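Local coordinates for protein transcriptional regulator, LacI family (Corynebacterium glutamicum, PDB 3H5T) that probably acts as an inositol-dependent transcriptional activator of ino1 and other cell-wall biogenesis genes, binding a palindromic promoter motif, at residues A[156-161]-A[169-174]; A[182-187]-A[230-235]; A[192-197]-A[242-247]; A[198-203]-A[215-220]; A[258-263]-A[284-289]. One frame throughout, in Å; residues are numbered along the deposited sequence.

Interaction 1. Residues A[156-161]-A[169-174]; sequences IADQPA and IAPNNR
A157 and I169 sit side by side as a parallel beta bridge, joining two neighbouring strands of the larger sheet of this periplasmic-binding-protein-like fold. Their side chains lie on the same face of the sheet, with the CA atoms 4.9 Å apart. Two backbone bonds hold the pair: I169 N gives to I156 O at 3.0 Å, and D158 N gives to I169 O at 2.9 Å, the second almost straight at 170°. On the shared face I169 has CG2 anti to the backbone N and CG1 beside it (chi1 -55°), and helix 321-336 packs against it through K324, K327, A328 and T331.

One residue on, D158 and A170 are still neighbours, and only after them do the two chains separate. D158 takes a positive phi (72°). A170 CB, pointing toward the other segment, lies 3.7 Å from D158 CA. The D158 CB begins by pointing away, yet the carboxylate comes round and crosses P171 at a slant. One of its oxygens, OD1, is committed to a salt bridge with K324. On the other strand N172 occupies the N-cap position before the helix that starts at N173, where the chain enters the second subdomain; N173 OD1 takes a hydrogen bond from R224 there. Closest to the proline ring, D158 OD2 lies 4.0 Å from P171 CD.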
# COMPACT_ATOMS: atom_id res chain seq x y z
N ILE A 156 -10.00 5.91 -6.23
CA ILE A 156 -9.73 5.51 -4.86
C ILE A 156 -8.98 4.18 -4.79
O ILE A 156 -9.31 3.25 -5.53
CB ILE A 156 -11.06 5.37 -4.07
CG1 ILE A 156 -11.69 6.75 -3.87
CG2 ILE A 156 -10.82 4.68 -2.73
CD1 ILE A 156 -13.16 6.68 -3.48
N ALA A 157 -7.99 4.10 -3.91
CA ALA A 157 -7.21 2.88 -3.72
C ALA A 157 -7.36 2.39 -2.28
O ALA A 157 -7.25 3.18 -1.34
CB ALA A 157 -5.74 3.11 -4.04
N ASP A 158 -7.61 1.10 -2.13
CA ASP A 158 -7.78 0.48 -0.82
C ASP A 158 -9.08 0.85 -0.11
O ASP A 158 -9.83 -0.02 0.31
CB ASP A 158 -6.58 0.84 0.07
CG ASP A 158 -5.45 -0.18 -0.04
OD1 ASP A 158 -4.32 0.14 0.38
OD2 ASP A 158 -5.71 -1.30 -0.54
N GLN A 159 -9.36 2.14 -0.00
CA GLN A 159 -10.57 2.61 0.66
C GLN A 159 -10.68 4.12 0.46
O GLN A 159 -9.67 4.79 0.26
CB GLN A 159 -10.49 2.27 2.15
CG GLN A 159 -9.27 2.87 2.82
CD GLN A 159 -9.06 2.38 4.23
OE1 GLN A 159 -10.01 2.06 4.93
NE2 GLN A 159 -7.81 2.35 4.66
N PRO A 160 -11.89 4.69 0.56
CA PRO A 160 -13.19 4.10 0.85
C PRO A 160 -13.88 3.50 -0.38
O PRO A 160 -13.79 4.04 -1.48
CB PRO A 160 -13.97 5.27 1.40
CG PRO A 160 -13.53 6.36 0.46
CD PRO A 160 -12.02 6.15 0.38
N ALA A 161 -14.57 2.40 -0.15
CA ALA A 161 -15.30 1.71 -1.20
C ALA A 161 -16.66 2.35 -1.37
O ALA A 161 -17.14 3.06 -0.49
CB ALA A 161 -15.49 0.24 -0.83
N ILE A 169 -9.98 0.59 -6.63
CA ILE A 169 -9.01 -0.48 -6.84
C ILE A 169 -8.56 -1.04 -5.50
O ILE A 169 -7.99 -0.32 -4.68
CB ILE A 169 -7.74 0.02 -7.56
CG1 ILE A 169 -8.12 0.72 -8.87
CG2 ILE A 169 -6.78 -1.15 -7.82
CD1 ILE A 169 -6.92 1.23 -9.64
N ALA A 170 -8.80 -2.33 -5.26
CA ALA A 170 -8.40 -2.95 -4.00
C ALA A 170 -8.64 -4.45 -3.98
O ALA A 170 -9.41 -4.99 -4.78
CB ALA A 170 -9.15 -2.30 -2.84
N PRO A 171 -7.96 -5.15 -3.07
CA PRO A 171 -8.15 -6.60 -2.98
C PRO A 171 -9.34 -6.80 -2.04
O PRO A 171 -9.76 -5.86 -1.38
CB PRO A 171 -6.85 -7.07 -2.35
CG PRO A 171 -6.55 -5.94 -1.40
CD PRO A 171 -6.80 -4.73 -2.27
N ASN A 172 -9.90 -8.01 -1.99
CA ASN A 172 -11.00 -8.27 -1.08
C ASN A 172 -10.30 -8.61 0.23
O ASN A 172 -9.72 -9.69 0.38
CB ASN A 172 -11.85 -9.45 -1.57
CG ASN A 172 -13.00 -9.80 -0.61
OD1 ASN A 172 -13.95 -10.48 -0.99
ND2 ASN A 172 -12.90 -9.34 0.63
N ASN A 173 -10.34 -7.69 1.18
CA ASN A 173 -9.66 -7.90 2.44
C ASN A 173 -10.25 -8.96 3.35
O ASN A 173 -9.52 -9.71 4.00
CB ASN A 173 -9.52 -6.57 3.16
CG ASN A 173 -8.55 -5.66 2.46
OD1 ASN A 173 -7.36 -5.96 2.37
ND2 ASN A 173 -9.05 -4.54 1.93
N ARG A 174 -11.57 -9.05 3.39
CA ARG A 174 -12.19 -10.05 4.24
C ARG A 174 -11.70 -11.40 3.76
O ARG A 174 -11.43 -12.29 4.56
CB ARG A 174 -13.72 -9.97 4.15
CG ARG A 174 -14.40 -10.06 5.51
CD ARG A 174 -15.89 -9.75 5.44
NE ARG A 174 -16.68 -10.84 4.87
CZ ARG A 174 -18.01 -10.83 4.79
NH1 ARG A 174 -18.70 -9.79 5.24
NH2 ARG A 174 -18.65 -11.87 4.26

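Interaction 2. Residues A[182-187]-A[230-235]; sequences QALIDA and EVFIEA
Q182 and V231 mark one end of a nearly parallel helix pair: the axes of 182-186 and 230-235 approach to 9.7 Å and cross at -28°, with I185 and A235 facing each other a turn later. These helices, 178-186 and 221-235, lie together against the five-stranded sheet of the second alpha/beta subdomain.

I185 carries much of the contact. Its CG1 lies beside the backbone N (chi1 -62°), and the ethyl arm reaches the other helix between F232 and A235, where I185 CD1 meets F232 CD1 at 3.5 Å and A235 CB at 3.6 Å. The isoleucine approaches the ring on a slant, crossing the phenyl side chain obliquely, while its other branch, CG2, also rests on A235 CB. L184 comes to the same ring from its edge, with CD1 4.2 Å from F232 CZ near the ring plane. F232 and L184 both reach I192 of the sheet below, so the side chains named on the sheet-facing side are apolar.

Towards the outer surface the character changes. The chain of Q182 is bent at chi2 (63°), which carries the amide across V231 at about a right angle and leaves OE1 3.5 Å from V231 CG1. Within its own helix the amide is steadied by a hydrogen bond from Q182 NE2 to D186 OD1, meeting the carboxylate from above its plane. A water joins the two helices: it donates to V231 O at 2.9 Å and, weakly, to Q182 OE1 at 3.4 Å.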
# COMPACT_ATOMS: atom_id res chain seq x y z
N GLN A 182 -6.48 -18.82 8.99
CA GLN A 182 -6.62 -20.26 8.82
C GLN A 182 -5.32 -20.97 9.14
O GLN A 182 -5.32 -21.99 9.83
CB GLN A 182 -7.02 -20.58 7.39
CG GLN A 182 -7.43 -22.02 7.22
CD GLN A 182 -8.67 -22.34 8.03
OE1 GLN A 182 -9.77 -21.92 7.68
NE2 GLN A 182 -8.48 -23.06 9.12
N ALA A 183 -4.21 -20.43 8.64
CA ALA A 183 -2.90 -21.02 8.88
C ALA A 183 -2.62 -21.09 10.38
O ALA A 183 -1.96 -22.01 10.85
CB ALA A 183 -1.81 -20.19 8.18
N LEU A 184 -3.14 -20.12 11.12
CA LEU A 184 -2.93 -20.10 12.57
C LEU A 184 -3.76 -21.20 13.22
O LEU A 184 -3.29 -21.86 14.15
CB LEU A 184 -3.34 -18.74 13.17
CG LEU A 184 -2.40 -17.56 12.92
CD1 LEU A 184 -2.96 -16.32 13.60
CD2 LEU A 184 -1.02 -17.89 13.46
N ILE A 185 -4.97 -21.38 12.73
CA ILE A 185 -5.87 -22.41 13.26
C ILE A 185 -5.33 -23.80 12.93
O ILE A 185 -5.40 -24.71 13.76
CB ILE A 185 -7.28 -22.27 12.66
CG1 ILE A 185 -7.89 -20.92 13.04
CG2 ILE A 185 -8.16 -23.42 13.15
CD1 ILE A 185 -8.18 -20.76 14.51
N ASP A 186 -4.78 -23.96 11.73
CA ASP A 186 -4.24 -25.24 11.30
C ASP A 186 -3.04 -25.69 12.12
O ASP A 186 -2.67 -26.86 12.08
CB ASP A 186 -3.88 -25.18 9.81
CG ASP A 186 -5.11 -25.08 8.93
OD1 ASP A 186 -6.21 -25.41 9.40
OD2 ASP A 186 -4.96 -24.67 7.75
N ALA A 187 -2.42 -24.76 12.84
CA ALA A 187 -1.28 -25.10 13.69
C ALA A 187 -1.77 -25.28 15.13
O ALA A 187 -0.98 -25.32 16.07
CB ALA A 187 -0.21 -24.01 13.62
N GLU A 230 -13.77 -14.27 11.47
CA GLU A 230 -14.75 -15.20 10.91
C GLU A 230 -14.15 -16.59 10.79
O GLU A 230 -14.85 -17.59 10.94
CB GLU A 230 -15.24 -14.71 9.54
CG GLU A 230 -15.96 -13.36 9.61
CD GLU A 230 -16.51 -12.88 8.28
OE1 GLU A 230 -15.75 -12.87 7.28
OE2 GLU A 230 -17.70 -12.50 8.22
N VAL A 231 -12.84 -16.66 10.55
CA VAL A 231 -12.17 -17.94 10.44
C VAL A 231 -11.95 -18.54 11.83
O VAL A 231 -11.92 -19.75 11.99
CB VAL A 231 -10.81 -17.79 9.71
CG1 VAL A 231 -10.04 -19.11 9.74
CG2 VAL A 231 -11.05 -17.35 8.27
N PHE A 232 -11.80 -17.68 12.83
CA PHE A 232 -11.60 -18.16 14.19
C PHE A 232 -12.91 -18.70 14.76
O PHE A 232 -12.92 -19.69 15.48
CB PHE A 232 -11.06 -17.05 15.10
CG PHE A 232 -9.70 -16.56 14.72
CD1 PHE A 232 -8.86 -17.34 13.92
CD2 PHE A 232 -9.22 -15.35 15.19
CE1 PHE A 232 -7.57 -16.91 13.61
CE2 PHE A 232 -7.93 -14.91 14.89
CZ PHE A 232 -7.11 -15.70 14.10
N ILE A 233 -14.00 -18.02 14.44
CA ILE A 233 -15.33 -18.41 14.89
C ILE A 233 -15.66 -19.81 14.38
O ILE A 233 -16.17 -20.64 15.13
CB ILE A 233 -16.40 -17.40 14.41
CG1 ILE A 233 -16.33 -16.14 15.27
CG2 ILE A 233 -17.79 -18.02 14.49
CD1 ILE A 233 -17.30 -15.05 14.84
N GLU A 234 -15.37 -20.05 13.11
CA GLU A 234 -15.63 -21.35 12.49
C GLU A 234 -14.76 -22.42 13.14
O GLU A 234 -15.08 -23.61 13.06
CB GLU A 234 -15.33 -21.29 10.99
CG GLU A 234 -15.46 -22.62 10.25
CD GLU A 234 -16.88 -23.16 10.22
OE1 GLU A 234 -17.45 -23.44 11.30
OE2 GLU A 234 -17.44 -23.30 9.11
N ALA A 235 -13.67 -22.01 13.77
CA ALA A 235 -12.77 -22.94 14.43
C ALA A 235 -13.30 -23.27 15.82
O ALA A 235 -12.89 -24.25 16.45
CB ALA A 235 -11.37 -22.34 14.53
O HOH W 1 -11.63 -22.24 10.47

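Interaction 3. Residues A[192-197]-A[242-247]; sequences IGILSI and VPIMEC
I194 and I244 stand next to each other on one face of the sheet, I194 CB 4.0 Å from I244 CG1, and V242 adds its CG1 beside I194 CG1 on the same side. The opposite face carries L195 and M245, where the leucine tip leans across so that L195 CD2 lies 3.9 Å from M245 CB.

A ladder of four backbone bonds fixes this register. I194 N gives to P243 O at 3.0 Å, M245 N to I194 O, S196 N to M245 O, and C247 N to S196 O at 3.2 Å. I194 and S196 thus turn both N and O toward 242-247, while G193 and L195 bond to strand 271-274 on the other side. The short strand axes are 4.7 Å apart.

Polar ends reach beyond the pair. S196 OG is hydrogen-bonded to T275 OG1, and E246, whose chain runs out extended, forms a salt bridge through OE1 with R212. Further out, helix 221-235 lies over the I194 and I244 face, while helices 252-265 and 277-289 pack on L195, M245 and C247. Two adjacent parallel strands joined by a connection that includes helix 221-235 make a beta-alpha-beta crossover, with an added excursion, of a three-layer, Rossmann-like subdomain.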
# COMPACT_ATOMS: atom_id res chain seq x y z
N ILE A 192 -5.37 -16.61 20.43
CA ILE A 192 -4.88 -15.66 19.44
C ILE A 192 -5.22 -14.21 19.75
O ILE A 192 -6.31 -13.91 20.24
CB ILE A 192 -5.44 -16.02 18.05
CG1 ILE A 192 -5.19 -17.51 17.76
CG2 ILE A 192 -4.77 -15.16 16.97
CD1 ILE A 192 -5.95 -18.05 16.58
N GLY A 193 -4.27 -13.33 19.47
CA GLY A 193 -4.47 -11.91 19.67
C GLY A 193 -4.41 -11.26 18.29
O GLY A 193 -3.84 -11.85 17.37
N ILE A 194 -5.00 -10.08 18.14
CA ILE A 194 -5.00 -9.37 16.86
C ILE A 194 -4.46 -7.96 17.03
O ILE A 194 -4.72 -7.32 18.05
CB ILE A 194 -6.42 -9.30 16.27
CG1 ILE A 194 -6.93 -10.71 15.94
CG2 ILE A 194 -6.42 -8.44 15.02
CD1 ILE A 194 -8.36 -10.77 15.42
N LEU A 195 -3.71 -7.47 16.05
CA LEU A 195 -3.16 -6.12 16.08
C LEU A 195 -3.60 -5.37 14.83
O LEU A 195 -3.60 -5.93 13.73
CB LEU A 195 -1.63 -6.14 16.15
CG LEU A 195 -1.02 -6.61 17.47
CD1 LEU A 195 0.49 -6.62 17.39
CD2 LEU A 195 -1.48 -5.68 18.57
N SER A 196 -3.96 -4.10 14.99
CA SER A 196 -4.42 -3.28 13.87
C SER A 196 -3.91 -1.86 13.92
O SER A 196 -3.44 -1.39 14.96
CB SER A 196 -5.94 -3.21 13.84
OG SER A 196 -6.51 -4.41 13.35
N ILE A 197 -4.00 -1.18 12.78
CA ILE A 197 -3.63 0.23 12.74
C ILE A 197 -4.95 1.02 12.78
O ILE A 197 -6.00 0.42 13.02
CB ILE A 197 -2.76 0.57 11.48
CG1 ILE A 197 -3.38 0.02 10.20
CG2 ILE A 197 -1.36 -0.02 11.66
CD1 ILE A 197 -2.66 0.50 8.97
N VAL A 242 -10.77 -13.18 22.13
CA VAL A 242 -9.65 -12.72 21.31
C VAL A 242 -9.39 -11.22 21.45
O VAL A 242 -10.09 -10.40 20.87
CB VAL A 242 -9.89 -13.04 19.81
CG1 VAL A 242 -8.66 -12.64 19.00
CG2 VAL A 242 -10.19 -14.52 19.64
N PRO A 243 -8.35 -10.85 22.21
CA PRO A 243 -8.01 -9.45 22.42
C PRO A 243 -7.58 -8.75 21.13
O PRO A 243 -6.92 -9.35 20.28
CB PRO A 243 -6.88 -9.52 23.45
CG PRO A 243 -6.20 -10.80 23.08
CD PRO A 243 -7.36 -11.74 22.84
N ILE A 244 -7.96 -7.48 20.99
CA ILE A 244 -7.64 -6.69 19.81
C ILE A 244 -7.07 -5.32 20.17
O ILE A 244 -7.78 -4.49 20.73
CB ILE A 244 -8.91 -6.49 18.94
CG1 ILE A 244 -9.42 -7.84 18.44
CG2 ILE A 244 -8.61 -5.55 17.77
CD1 ILE A 244 -10.76 -7.79 17.75
N MET A 245 -5.80 -5.09 19.87
CA MET A 245 -5.19 -3.80 20.16
C MET A 245 -4.84 -3.03 18.89
O MET A 245 -4.63 -3.62 17.83
CB MET A 245 -3.95 -3.98 21.05
CG MET A 245 -4.29 -4.49 22.45
SD MET A 245 -3.17 -3.88 23.71
CE MET A 245 -3.98 -4.51 25.16
N GLU A 246 -4.77 -1.71 19.01
CA GLU A 246 -4.48 -0.85 17.88
C GLU A 246 -3.53 0.30 18.20
O GLU A 246 -3.35 0.67 19.36
CB GLU A 246 -5.80 -0.29 17.33
CG GLU A 246 -5.87 1.23 17.13
CD GLU A 246 -7.25 1.72 16.71
OE1 GLU A 246 -8.25 1.25 17.29
OE2 GLU A 246 -7.33 2.59 15.82
N CYS A 247 -2.91 0.84 17.16
CA CYS A 247 -2.04 2.00 17.30
C CYS A 247 -2.53 2.99 16.25
O CYS A 247 -2.44 2.74 15.04
CB CYS A 247 -0.55 1.64 17.12
SG CYS A 247 -0.03 0.82 15.61

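Interaction 4. Residues A[198-203]-A[215-220]; sequences RLDRAN and NAQYQV
With R198 CG set opposite its own backbone N (chi1 -160°) and Y218 CG opposite its carbonyl carbon (chi1 -83°), the two side chains lie across each other at a slant. Y218 is the centre of an inverse gamma turn in the loop leading to helix 221-235, and R198 follows strand 192-197. R198 CD lies 3.4 Å from Y218 CE2, and CB sits over one face of the ring, towards its rim. The guanidinium plane stands 68° from the ring plane; its charge is used in a salt bridge with E77 and a cation-pi contact with W248. E77 belongs to the first subdomain, as does A138, which Y218 touches, so both loops probably line the side facing that subdomain, as in the periplasmic-binding-protein fold.

At the ring edge, in its plane, runs the backbone of L199 and D200. Y218 N gives to L199 O at 3.1 Å, joining the loops. D200 and Q217 lie alongside each other, pointing the same way, with D200 OD1 3.6 Å from Q217 CG. That same oxygen accepts from R201 N at 2.7 Å, on the anti side of the carboxylate.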
# COMPACT_ATOMS: atom_id res chain seq x y z
N ARG A 198 -4.91 2.32 12.56
CA ARG A 198 -6.11 3.17 12.65
C ARG A 198 -7.46 2.60 12.21
O ARG A 198 -7.64 2.24 11.05
CB ARG A 198 -5.88 4.50 11.94
CG ARG A 198 -6.84 5.60 12.38
CD ARG A 198 -6.44 6.93 11.78
NE ARG A 198 -5.01 7.18 11.95
CZ ARG A 198 -4.18 7.48 10.95
NH1 ARG A 198 -4.64 7.57 9.71
NH2 ARG A 198 -2.89 7.67 11.18
N LEU A 199 -8.39 2.52 13.15
CA LEU A 199 -9.73 2.01 12.87
C LEU A 199 -10.77 3.13 12.69
O LEU A 199 -11.80 2.92 12.05
CB LEU A 199 -10.18 1.06 13.99
CG LEU A 199 -9.59 -0.37 14.00
CD1 LEU A 199 -9.73 -1.03 15.38
CD2 LEU A 199 -10.27 -1.21 12.93
N ASP A 200 -10.50 4.32 13.24
CA ASP A 200 -11.43 5.43 13.14
C ASP A 200 -10.78 6.80 13.38
O ASP A 200 -9.61 6.88 13.75
CB ASP A 200 -12.58 5.23 14.13
CG ASP A 200 -13.91 5.73 13.58
OD1 ASP A 200 -13.91 6.63 12.72
OD2 ASP A 200 -14.96 5.21 14.02
N ARG A 201 -11.55 7.87 13.19
CA ARG A 201 -11.05 9.24 13.38
C ARG A 201 -10.66 9.50 14.83
O ARG A 201 -9.57 10.01 15.11
CB ARG A 201 -12.10 10.28 12.98
CG ARG A 201 -12.64 10.15 11.57
CD ARG A 201 -13.63 11.28 11.25
NE ARG A 201 -12.96 12.52 10.85
CZ ARG A 201 -13.48 13.74 11.03
NH1 ARG A 201 -14.66 13.88 11.62
NH2 ARG A 201 -12.81 14.81 10.62
N ALA A 202 -11.55 9.16 15.76
CA ALA A 202 -11.28 9.38 17.17
C ALA A 202 -10.07 8.55 17.57
O ALA A 202 -10.11 7.32 17.51
CB ALA A 202 -12.50 9.00 18.02
N ASN A 203 -9.01 9.24 17.98
CA ASN A 203 -7.78 8.59 18.40
C ASN A 203 -8.01 7.47 19.41
O ASN A 203 -8.87 7.58 20.28
CB ASN A 203 -6.83 9.63 19.00
CG ASN A 203 -5.60 8.99 19.65
OD1 ASN A 203 -5.71 8.30 20.66
ND2 ASN A 203 -4.44 9.23 19.06
N ASN A 215 -18.15 0.16 14.53
CA ASN A 215 -18.38 1.47 13.92
C ASN A 215 -17.16 1.98 13.17
O ASN A 215 -17.17 3.10 12.64
CB ASN A 215 -18.78 2.48 15.00
CG ASN A 215 -20.14 2.20 15.61
OD1 ASN A 215 -21.16 2.35 14.95
ND2 ASN A 215 -20.15 1.79 16.87
N ALA A 216 -16.11 1.17 13.11
CA ALA A 216 -14.88 1.53 12.42
C ALA A 216 -15.16 2.02 11.00
O ALA A 216 -15.81 1.32 10.20
CB ALA A 216 -13.94 0.34 12.40
N GLN A 217 -14.65 3.21 10.68
CA GLN A 217 -14.83 3.78 9.35
C GLN A 217 -13.64 3.46 8.45
O GLN A 217 -13.68 3.67 7.24
CB GLN A 217 -15.00 5.31 9.44
CG GLN A 217 -16.29 5.77 10.12
CD GLN A 217 -17.51 5.11 9.52
OE1 GLN A 217 -17.75 5.18 8.31
NE2 GLN A 217 -18.30 4.46 10.36
N TYR A 218 -12.56 2.95 9.04
CA TYR A 218 -11.42 2.59 8.23
C TYR A 218 -11.60 1.16 7.78
O TYR A 218 -11.16 0.22 8.44
CB TYR A 218 -10.11 2.76 9.02
CG TYR A 218 -9.56 4.18 9.03
CD1 TYR A 218 -8.80 4.66 7.95
CD2 TYR A 218 -9.81 5.04 10.10
CE1 TYR A 218 -8.31 5.97 7.94
CE2 TYR A 218 -9.34 6.35 10.10
CZ TYR A 218 -8.59 6.81 9.02
OH TYR A 218 -8.14 8.12 9.01
N GLN A 219 -12.29 0.99 6.66
CA GLN A 219 -12.50 -0.33 6.08
C GLN A 219 -11.07 -0.84 5.84
O GLN A 219 -10.13 -0.05 5.92
CB GLN A 219 -13.26 -0.18 4.76
CG GLN A 219 -14.58 0.57 4.90
CD GLN A 219 -15.10 1.13 3.58
OE1 GLN A 219 -16.22 1.63 3.50
NE2 GLN A 219 -14.29 1.05 2.54
N VAL A 220 -10.89 -2.12 5.55
CA VAL A 220 -9.55 -2.69 5.36
C VAL A 220 -9.18 -3.19 6.75
O VAL A 220 -9.13 -4.39 6.99
CB VAL A 220 -8.47 -1.65 4.87
CG1 VAL A 220 -7.10 -2.30 4.80
CG2 VAL A 220 -8.83 -1.11 3.51

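Interaction 5. Residues A[258-263]-A[284-289]; sequences VAKELL and LEYLKS
Y286 lays its ring flat over the backbone of K260: the CA of that lysine lies 3.8 Å from the ring centroid, only 11° off the normal, a CH-pi contact squarely over one face. The tyrosine CG is anti to its backbone N (chi1 168°), which sends the ring out from helix 277-289 to the surface of helix 252-265. K260 crosses the tyrosine at about a right angle, and its first methylenes run along the CD1 and CE1 side of the ring, with K260 CB 3.7 Å from Y286 CD1. Further out the lysine chain bends at chi3 and carries its amine off, so it is the aliphatic part that does the touching.

The other side of the ring outline belongs to L263. Its CD1 lies at the ring edge, near the plane, 3.4 Å from Y286 CD2, as the two side chains slide past each other in opposite directions. The same methyl meets L287 CD2 at 4.1 Å, and A259 CB comes up to Y286 CB, so the tyrosine is bordered by residues of successive turns. The helix axes approach to 9.1 Å and cross at -61°. F256 of helix 252-265 also packs on Y286, and L263 reaches V272 of the sheet underneath.

On its own helix the carbonyl of Y286 takes two donors, S289 N and S289 OG, the hydroxyl meeting a lone pair in the carbonyl plane. Between 258-263 and 284-289 there is no hydrogen bond: the pair is held by dispersion and CH-pi contact, with the tyrosine ring acting as a flat apolar platform.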
# COMPACT_ATOMS: atom_id res chain seq x y z
N VAL A 258 2.47 -0.95 20.96
CA VAL A 258 1.24 -1.72 20.91
C VAL A 258 1.49 -3.23 20.99
O VAL A 258 0.63 -3.98 21.46
CB VAL A 258 0.41 -1.39 19.63
CG1 VAL A 258 0.97 -2.12 18.42
CG2 VAL A 258 -1.05 -1.75 19.85
N ALA A 259 2.65 -3.67 20.53
CA ALA A 259 2.98 -5.10 20.58
C ALA A 259 3.37 -5.49 22.01
O ALA A 259 3.00 -6.55 22.50
CB ALA A 259 4.11 -5.41 19.62
N LYS A 260 4.11 -4.61 22.67
CA LYS A 260 4.53 -4.87 24.04
C LYS A 260 3.30 -4.96 24.94
O LYS A 260 3.16 -5.91 25.71
CB LYS A 260 5.45 -3.76 24.53
CG LYS A 260 5.73 -3.78 26.03
CD LYS A 260 6.55 -2.57 26.47
CE LYS A 260 7.93 -2.58 25.83
NZ LYS A 260 8.80 -1.48 26.33
N GLU A 261 2.40 -3.99 24.83
CA GLU A 261 1.20 -3.97 25.66
C GLU A 261 0.33 -5.22 25.54
O GLU A 261 -0.14 -5.75 26.54
CB GLU A 261 0.35 -2.74 25.33
CG GLU A 261 -0.51 -2.29 26.49
CD GLU A 261 -1.63 -1.37 26.07
OE1 GLU A 261 -1.35 -0.35 25.40
OE2 GLU A 261 -2.78 -1.67 26.42
N LEU A 262 0.12 -5.69 24.32
CA LEU A 262 -0.71 -6.86 24.07
C LEU A 262 -0.12 -8.16 24.64
O LEU A 262 -0.84 -8.96 25.24
CB LEU A 262 -0.92 -7.04 22.56
CG LEU A 262 -1.71 -8.27 22.12
CD1 LEU A 262 -3.16 -8.07 22.46
CD2 LEU A 262 -1.53 -8.48 20.63
N LEU A 263 1.17 -8.35 24.43
CA LEU A 263 1.86 -9.55 24.90
C LEU A 263 2.15 -9.48 26.39
O LEU A 263 2.29 -10.51 27.05
CB LEU A 263 3.16 -9.75 24.12
CG LEU A 263 2.95 -9.90 22.61
CD1 LEU A 263 4.30 -10.04 21.92
CD2 LEU A 263 2.06 -11.11 22.33
N LEU A 284 8.14 -8.46 16.29
CA LEU A 284 9.44 -9.13 16.22
C LEU A 284 10.47 -8.30 16.97
O LEU A 284 11.31 -8.84 17.70
CB LEU A 284 9.87 -9.32 14.77
CG LEU A 284 8.99 -10.29 13.96
CD1 LEU A 284 9.33 -10.23 12.47
CD2 LEU A 284 9.18 -11.69 14.50
N GLU A 285 10.40 -6.98 16.81
CA GLU A 285 11.33 -6.10 17.49
C GLU A 285 11.04 -6.17 18.98
O GLU A 285 11.93 -5.94 19.80
CB GLU A 285 11.16 -4.66 16.99
CG GLU A 285 12.28 -3.73 17.45
CD GLU A 285 12.13 -2.32 16.89
OE1 GLU A 285 11.86 -2.19 15.67
OE2 GLU A 285 12.28 -1.35 17.66
N TYR A 286 9.79 -6.48 19.35
CA TYR A 286 9.45 -6.59 20.76
C TYR A 286 9.90 -7.93 21.34
O TYR A 286 10.49 -7.97 22.41
CB TYR A 286 7.94 -6.45 21.02
CG TYR A 286 7.61 -6.86 22.43
CD1 TYR A 286 8.09 -6.12 23.52
CD2 TYR A 286 6.95 -8.06 22.70
CE1 TYR A 286 7.92 -6.56 24.83
CE2 TYR A 286 6.78 -8.51 24.01
CZ TYR A 286 7.27 -7.76 25.06
OH TYR A 286 7.13 -8.20 26.35
N LEU A 287 9.58 -9.02 20.65
CA LEU A 287 10.00 -10.34 21.12
C LEU A 287 11.51 -10.30 21.35
O LEU A 287 12.02 -10.80 22.36
CB LEU A 287 9.67 -11.41 20.08
CG LEU A 287 8.21 -11.83 19.89
CD1 LEU A 287 8.14 -12.91 18.81
CD2 LEU A 287 7.64 -12.34 21.20
N LYS A 288 12.21 -9.69 20.40
CA LYS A 288 13.66 -9.56 20.46
C LYS A 288 14.19 -8.83 21.69
O LYS A 288 15.27 -9.15 22.19
CB LYS A 288 14.16 -8.86 19.19
CG LYS A 288 15.66 -8.68 19.12
CD LYS A 288 16.10 -8.29 17.72
CE LYS A 288 17.61 -8.16 17.63
NZ LYS A 288 18.05 -7.60 16.32
N SER A 289 13.43 -7.86 22.19
CA SER A 289 13.86 -7.08 23.35
C SER A 289 13.75 -7.88 24.65
O SER A 289 14.35 -7.51 25.66
CB SER A 289 13.04 -5.79 23.47
OG SER A 289 11.66 -6.04 23.69

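Overall arrangement
From the N terminus, interaction 1 comes first: it closes a short loop between adjacent strands of the first subdomain's sheet, and the chain then crosses to the second subdomain. There 182-187 opens interaction 2 and 192-197 opens interaction 3. Interaction 4 opens and closes before either is finished, so it nests within both. Interaction 2 then closes at 230-235 and interaction 3 at 242-247, so these two cross, and their helices and strands pack through F232 and I192. Interaction 5 follows in series, its helix 252-265 lying on the strands of interaction 3. A weak ion pair, R174 with E230, links interactions 1 and 2, while interaction 4 touches interaction 1 across the subdomain boundary.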